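Local coordinates for CELL WALL surface anchor family protein (Streptococcus pneumoniae, PDB 2WW8) that serves as the adhesin of the pneumococcal pilus, probably attaching the bacterium to host cells through an integrin-like, metal-binding domain, at residues D387-M392 / S554-I559; T357-A362 / D517-Y522. All blocks are in the same frame, centred on the assembly; numbering follows the deposited sequence.

Contact 1. Residues D387-M392 / S554-I559; sequences DGVPTM and SFMQSI. With MG (magnesium ion), chain B.
Pro390 lies over one face of the Phe555 ring: its CD stands 3.9 Å from the ring centroid, 29° off the normal, in a CH-pi contact. CD comes closest to CE2 of Phe555, at 3.5 Å, while CG of the proline settles above CZ at 3.7 Å. The two side chains approach from opposite directions, and Phe555 reaches the proline because its CG is anti to the backbone N (chi1 168°). Beside this pair the Met556 side chain, bent at chi2, brings its terminal methyl, CE, to the edge of the Phe555 ring. CE also lies 3.4 Å from Gly388 O and 4.2 Å from CG1 of Val389; the Met556 and Val389 side chains cross at about a right angle. No hydrogen bond joins the two segments; the contact rests on van der Waals packing, mostly apolar. Farther out, Thr519 of helix 516-526 touches both Pro390 and Phe555. At the start of the loop Asp387 binds magnesium through OD1 at 2.2 Å, and its other oxygen forms a salt bridge with Arg247. Its backbone N donates to Asp232 OD2, a second-shell bond that helps position the ligand. Ser234, Ser236 and three waters complete the shell. Asp232, Ser234 and Ser236 make up the DxSxS motif, which with Asp387 forms the metal-ion-dependent adhesion site of an integrin I-like (von Willebrand factor A) domain, at the C-terminal ends of parallel strands 225-232 and 379-386.

Contact 2. Residues T357-A362 / D517-Y522; sequences TFTQKA and DPTRWY
Two helices of the integrin I-like domain, 359-373 and 516-526, meet near the N-terminal end of the first, where Gln360 lies against Thr519 and Tyr522. The CA atoms of Gln360 and Thr519 are 5.4 Å apart. CG2 of Thr519 points at the first turn of helix 359-373, 4.0 Å from the backbone N of Gln360 and 4.3 Å from CB of Thr359. Gln360 reaches onward: CG is anti to its backbone N (chi1 -173°) and the chain stays extended, which carries the amide at a slant across CB and the ring base of Tyr522. There NE2 lies 3.5 Å from CB of Tyr522, while CG of the glutamine packs on CG and CD2 of the ring; amide and ring planes are turned 44° apart. The polar end of Gln360 is fixed through OE1, which accepts from Tyr394 N. Phe358 stands at the N-cap position, and a water binds just inside this helix start, accepting from Gln360 N at 2.8 Å and taking its place at the edge of the Phe358 ring. The same water donates to Thr519 OG1, also at 2.8 Å, thereby bridging the helices. Thr519 OG1 also bonds to His515 O, four residues back, just before its helix begins. Tyr522 leans on Asp367, a calcium ligand, and its O is hydrogen-bonded to ND2 of Asn526, which binds the same ion together with Asp530.

Overall arrangement
Both contacts are buried in the same integrin I-like domain, about 50 Å from the centre of the long chain, with their own centres about 8 Å apart. Contact 1 seats a metal-site loop on a helix without any hydrogen bond between its segments, mostly through apolar side chains, whereas contact 2 sets helix against helix and adds a bridging water and an amide beside an aromatic ring. Contact 1 supplies a magnesium ligand; contact 2 supplies none, though its Tyr522 side chain is about 6 Å from the calcium. Their segments alternate along the chain and touch directly: Thr391 N probably bonds to Thr357 O at 3.0 Å, and Pro390 CB packs 3.5 Å from Thr359 OG1, joining the loop to the start of helix 359-373.

Contact 1. Residues D387-M392 / S554-I559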
loop_
_atom_site.group_PDB
_atom_site.type_symbol
_atom_site.label_atom_id
_atom_site.label_comp_id
_atom_site.label_asym_id
_atom_site.label_seq_id
_atom_site.Cartn_x
_atom_site.Cartn_y
_atom_site.Cartn_z
ATOM N N ASP A 387 32.072 -21.487 16.486
ATOM C CA ASP A 387 31.682 -22.882 16.792
ATOM C C ASP A 387 32.904 -23.720 17.181
ATOM O O ASP A 387 32.879 -24.937 17.080
ATOM C CB ASP A 387 30.890 -23.527 15.658
ATOM C CG ASP A 387 31.799 -24.000 14.542
ATOM O OD1 ASP A 387 32.956 -23.548 14.432
ATOM O OD2 ASP A 387 31.334 -24.765 13.684
ATOM N N GLY A 388 33.986 -23.096 17.614
ATOM C CA GLY A 388 35.124 -23.924 18.038
ATOM C C GLY A 388 36.268 -23.209 18.724
ATOM O O GLY A 388 36.487 -22.007 18.567
ATOM N N VAL A 389 36.964 -23.965 19.547
ATOM C CA VAL A 389 38.173 -23.515 20.201
ATOM C C VAL A 389 39.310 -23.290 19.203
ATOM O O VAL A 389 39.287 -23.886 18.132
ATOM C CB VAL A 389 38.563 -24.488 21.333
ATOM C CG1 VAL A 389 37.406 -24.651 22.372
ATOM C CG2 VAL A 389 38.977 -25.858 20.797
ATOM N N PRO A 390 40.290 -22.456 19.573
ATOM C CA PRO A 390 41.352 -22.111 18.626
ATOM C C PRO A 390 42.226 -23.327 18.289
ATOM O O PRO A 390 42.466 -24.191 19.119
ATOM C CB PRO A 390 42.200 -21.033 19.358
ATOM C CG PRO A 390 41.871 -21.150 20.864
ATOM C CD PRO A 390 40.417 -21.722 20.871
ATOM N N THR A 391 42.737 -23.370 17.062
ATOM C CA THR A 391 43.570 -24.442 16.613
ATOM C C THR A 391 44.783 -23.833 15.883
ATOM O O THR A 391 45.555 -24.573 15.261
ATOM C CB THR A 391 42.820 -25.433 15.675
ATOM O OG1 THR A 391 42.245 -24.708 14.588
ATOM C CG2 THR A 391 41.708 -26.276 16.398
ATOM N N MET A 392 44.939 -22.513 15.996
ATOM C CA MET A 392 46.067 -21.744 15.565
ATOM C C MET A 392 46.303 -20.580 16.537
ATOM O O MET A 392 45.346 -20.095 17.153
ATOM C CB MET A 392 45.735 -21.129 14.182
ATOM C CG MET A 392 45.689 -22.271 13.164
ATOM S SD MET A 392 45.297 -21.702 11.466
ATOM C CE MET A 392 46.832 -20.931 10.972
ATOM N N SER A 554 35.650 -22.826 29.890
ATOM C CA SER A 554 36.549 -21.914 30.594
ATOM C C SER A 554 37.264 -20.976 29.629
ATOM O O SER A 554 37.349 -19.782 29.893
ATOM C CB SER A 554 37.605 -22.679 31.384
ATOM O OG SER A 554 36.927 -23.597 32.204
ATOM N N PHE A 555 37.757 -21.491 28.505
ATOM C CA PHE A 555 38.471 -20.690 27.541
ATOM C C PHE A 555 37.574 -19.593 26.945
ATOM O O PHE A 555 38.026 -18.459 26.785
ATOM C CB PHE A 555 39.019 -21.522 26.359
ATOM C CG PHE A 555 39.483 -20.663 25.255
ATOM C CD1 PHE A 555 40.751 -20.054 25.333
ATOM C CD2 PHE A 555 38.629 -20.383 24.186
ATOM C CE1 PHE A 555 41.117 -19.162 24.336
ATOM C CE2 PHE A 555 39.001 -19.511 23.193
ATOM C CZ PHE A 555 40.273 -18.895 23.255
ATOM N N MET A 556 36.362 -19.940 26.512
ATOM C CA MET A 556 35.451 -18.975 25.871
ATOM C C MET A 556 34.994 -17.889 26.856
ATOM O O MET A 556 34.829 -16.715 26.492
ATOM C CB MET A 556 34.218 -19.752 25.343
ATOM C CG MET A 556 34.480 -20.570 24.068
ATOM S SD MET A 556 35.124 -19.572 22.700
ATOM C CE MET A 556 35.751 -20.877 21.642
ATOM N N GLN A 557 34.771 -18.280 28.099
ATOM C CA GLN A 557 34.531 -17.286 29.156
ATOM C C GLN A 557 35.699 -16.283 29.295
ATOM O O GLN A 557 35.440 -15.080 29.502
ATOM C CB GLN A 557 34.293 -17.999 30.478
ATOM C CG GLN A 557 32.893 -18.647 30.563
ATOM C CD GLN A 557 32.736 -19.585 31.755
ATOM O OE1 GLN A 557 33.714 -19.940 32.391
ATOM N NE2 GLN A 557 31.504 -20.035 32.026
ATOM N N SER A 558 36.944 -16.765 29.159
ATOM C CA SER A 558 38.132 -15.939 29.398
ATOM C C SER A 558 38.362 -15.038 28.199
ATOM O O SER A 558 39.131 -14.099 28.313
ATOM C CB SER A 558 39.402 -16.791 29.555
ATOM O OG SER A 558 39.828 -17.252 28.266
ATOM N N ILE A 559 37.736 -15.286 27.050
ATOM C CA ILE A 559 37.824 -14.271 25.993
ATOM C C ILE A 559 36.524 -13.516 25.827
ATOM O O ILE A 559 36.218 -13.033 24.741
ATOM C CB ILE A 559 38.314 -14.850 24.658
ATOM C CG1 ILE A 559 37.357 -15.947 24.138
ATOM C CG2 ILE A 559 39.774 -15.400 24.800
ATOM C CD1 ILE A 559 37.364 -16.106 22.638
HETATM MG MG MG B . 34.818 -24.382 13.643
HETATM O O HOH W 1 34.553 -25.865 15.101
HETATM O O HOH W 2 36.387 -25.502 13.003
HETATM O O HOH W 3 35.840 -22.947 14.757
#

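Contact 2. Residues T357-A362 / D517-Y522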
loop_
_atom_site.group_PDB
_atom_site.type_symbol
_atom_site.label_atom_id
_atom_site.label_comp_id
_atom_site.label_asym_id
_atom_site.label_seq_id
_atom_site.Cartn_x
_atom_site.Cartn_y
_atom_site.Cartn_z
ATOM N N THR A 357 40.670 -22.427 12.720
ATOM C CA THR A 357 40.130 -21.509 13.726
ATOM C C THR A 357 41.255 -20.688 14.361
ATOM O O THR A 357 41.839 -21.098 15.378
ATOM C CB THR A 357 39.283 -22.264 14.749
ATOM O OG1 THR A 357 38.381 -23.106 14.019
ATOM C CG2 THR A 357 38.447 -21.292 15.679
ATOM N N PHE A 358 41.559 -19.537 13.756
ATOM C CA PHE A 358 42.634 -18.661 14.273
ATOM C C PHE A 358 42.019 -17.486 15.061
ATOM O O PHE A 358 41.917 -16.372 14.584
ATOM C CB PHE A 358 43.494 -18.126 13.142
ATOM C CG PHE A 358 44.797 -17.478 13.559
ATOM C CD1 PHE A 358 45.150 -17.292 14.909
ATOM C CD2 PHE A 358 45.717 -17.164 12.575
ATOM C CE1 PHE A 358 46.389 -16.713 15.247
ATOM C CE2 PHE A 358 46.970 -16.589 12.895
ATOM C CZ PHE A 358 47.316 -16.341 14.225
ATOM N N THR A 359 41.556 -17.818 16.264
ATOM C CA THR A 359 40.718 -16.929 17.081
ATOM C C THR A 359 41.518 -15.666 17.427
ATOM O O THR A 359 40.987 -14.565 17.314
ATOM C CB THR A 359 40.358 -17.636 18.413
ATOM O OG1 THR A 359 39.750 -18.882 18.077
ATOM C CG2 THR A 359 39.297 -16.804 19.239
ATOM N N GLN A 360 42.800 -15.811 17.760
ATOM C CA GLN A 360 43.587 -14.645 18.170
ATOM C C GLN A 360 43.640 -13.533 17.144
ATOM O O GLN A 360 43.558 -12.332 17.427
ATOM C CB GLN A 360 45.015 -15.113 18.456
ATOM C CG GLN A 360 45.863 -14.028 19.032
ATOM C CD GLN A 360 47.295 -14.511 19.335
ATOM O OE1 GLN A 360 47.711 -15.663 19.055
ATOM N NE2 GLN A 360 48.074 -13.563 19.918
ATOM N N LYS A 361 43.758 -13.955 15.895
ATOM C CA LYS A 361 43.868 -13.022 14.790
ATOM C C LYS A 361 42.558 -12.232 14.606
ATOM O O LYS A 361 42.554 -11.029 14.273
ATOM C CB LYS A 361 44.262 -13.795 13.500
ATOM C CG LYS A 361 44.552 -12.904 12.255
ATOM C CD LYS A 361 45.150 -13.736 11.071
ATOM C CE LYS A 361 45.806 -12.756 10.044
ATOM N NZ LYS A 361 46.422 -13.494 8.901
ATOM N N ALA A 362 41.449 -12.906 14.850
ATOM C CA ALA A 362 40.162 -12.268 14.774
ATOM C C ALA A 362 39.990 -11.253 15.902
ATOM O O ALA A 362 39.489 -10.173 15.648
ATOM C CB ALA A 362 39.055 -13.335 14.904
ATOM N N ASP A 517 45.857 -21.064 25.798
ATOM C CA ASP A 517 46.658 -20.262 26.698
ATOM C C ASP A 517 47.213 -18.989 26.037
ATOM O O ASP A 517 47.031 -17.918 26.618
ATOM C CB ASP A 517 47.773 -21.043 27.429
ATOM C CG ASP A 517 47.226 -22.051 28.416
ATOM O OD1 ASP A 517 46.144 -21.771 28.960
ATOM O OD2 ASP A 517 47.858 -23.115 28.652
ATOM N N PRO A 518 47.905 -19.099 24.890
ATOM C CA PRO A 518 48.335 -17.870 24.284
ATOM C C PRO A 518 47.219 -16.935 23.848
ATOM O O PRO A 518 47.410 -15.700 23.941
ATOM C CB PRO A 518 49.188 -18.314 23.084
ATOM C CG PRO A 518 48.726 -19.720 22.820
ATOM C CD PRO A 518 48.472 -20.270 24.193
ATOM N N THR A 519 46.105 -17.495 23.359
ATOM C CA THR A 519 44.992 -16.651 22.953
ATOM C C THR A 519 44.422 -15.910 24.172
ATOM O O THR A 519 44.136 -14.703 24.102
ATOM C CB THR A 519 43.927 -17.462 22.202
ATOM O OG1 THR A 519 44.563 -18.175 21.121
ATOM C CG2 THR A 519 42.807 -16.499 21.737
ATOM N N ARG A 520 44.271 -16.627 25.287
ATOM C CA ARG A 520 43.778 -16.053 26.507
ATOM C C ARG A 520 44.737 -15.015 27.108
ATOM O O ARG A 520 44.313 -13.929 27.535
ATOM C CB ARG A 520 43.480 -17.173 27.534
ATOM C CG ARG A 520 43.140 -16.660 28.878
ATOM C CD ARG A 520 42.672 -17.822 29.805
ATOM N NE ARG A 520 43.747 -18.794 29.937
ATOM C CZ ARG A 520 44.711 -18.727 30.856
ATOM N NH1 ARG A 520 44.780 -17.729 31.734
ATOM N NH2 ARG A 520 45.621 -19.679 30.895
ATOM N N TRP A 521 46.036 -15.293 27.133
ATOM C CA TRP A 521 46.998 -14.297 27.558
ATOM C C TRP A 521 47.007 -13.064 26.657
ATOM O O TRP A 521 47.178 -11.928 27.177
ATOM C CB TRP A 521 48.403 -14.926 27.630
ATOM C CG TRP A 521 48.499 -15.990 28.649
ATOM C CD1 TRP A 521 47.824 -16.068 29.829
ATOM C CD2 TRP A 521 49.397 -17.103 28.628
ATOM N NE1 TRP A 521 48.227 -17.181 30.527
ATOM C CE2 TRP A 521 49.165 -17.851 29.793
ATOM C CE3 TRP A 521 50.332 -17.563 27.706
ATOM C CZ2 TRP A 521 49.875 -19.019 30.085
ATOM C CZ3 TRP A 521 51.031 -18.736 27.985
ATOM C CH2 TRP A 521 50.796 -19.440 29.148
ATOM N N TYR A 522 46.865 -13.296 25.347
ATOM C CA TYR A 522 46.731 -12.220 24.367
ATOM C C TYR A 522 45.524 -11.321 24.790
ATOM O O TYR A 522 45.603 -10.078 24.852
ATOM C CB TYR A 522 46.547 -12.682 22.917
ATOM C CG TYR A 522 45.918 -11.514 22.131
ATOM C CD1 TYR A 522 46.645 -10.372 21.770
ATOM C CD2 TYR A 522 44.555 -11.518 21.862
ATOM C CE1 TYR A 522 46.005 -9.310 21.114
ATOM C CE2 TYR A 522 43.894 -10.461 21.220
ATOM C CZ TYR A 522 44.664 -9.388 20.842
ATOM O OH TYR A 522 44.049 -8.321 20.234
HETATM O O HOH W 4 44.041 -18.221 18.401
#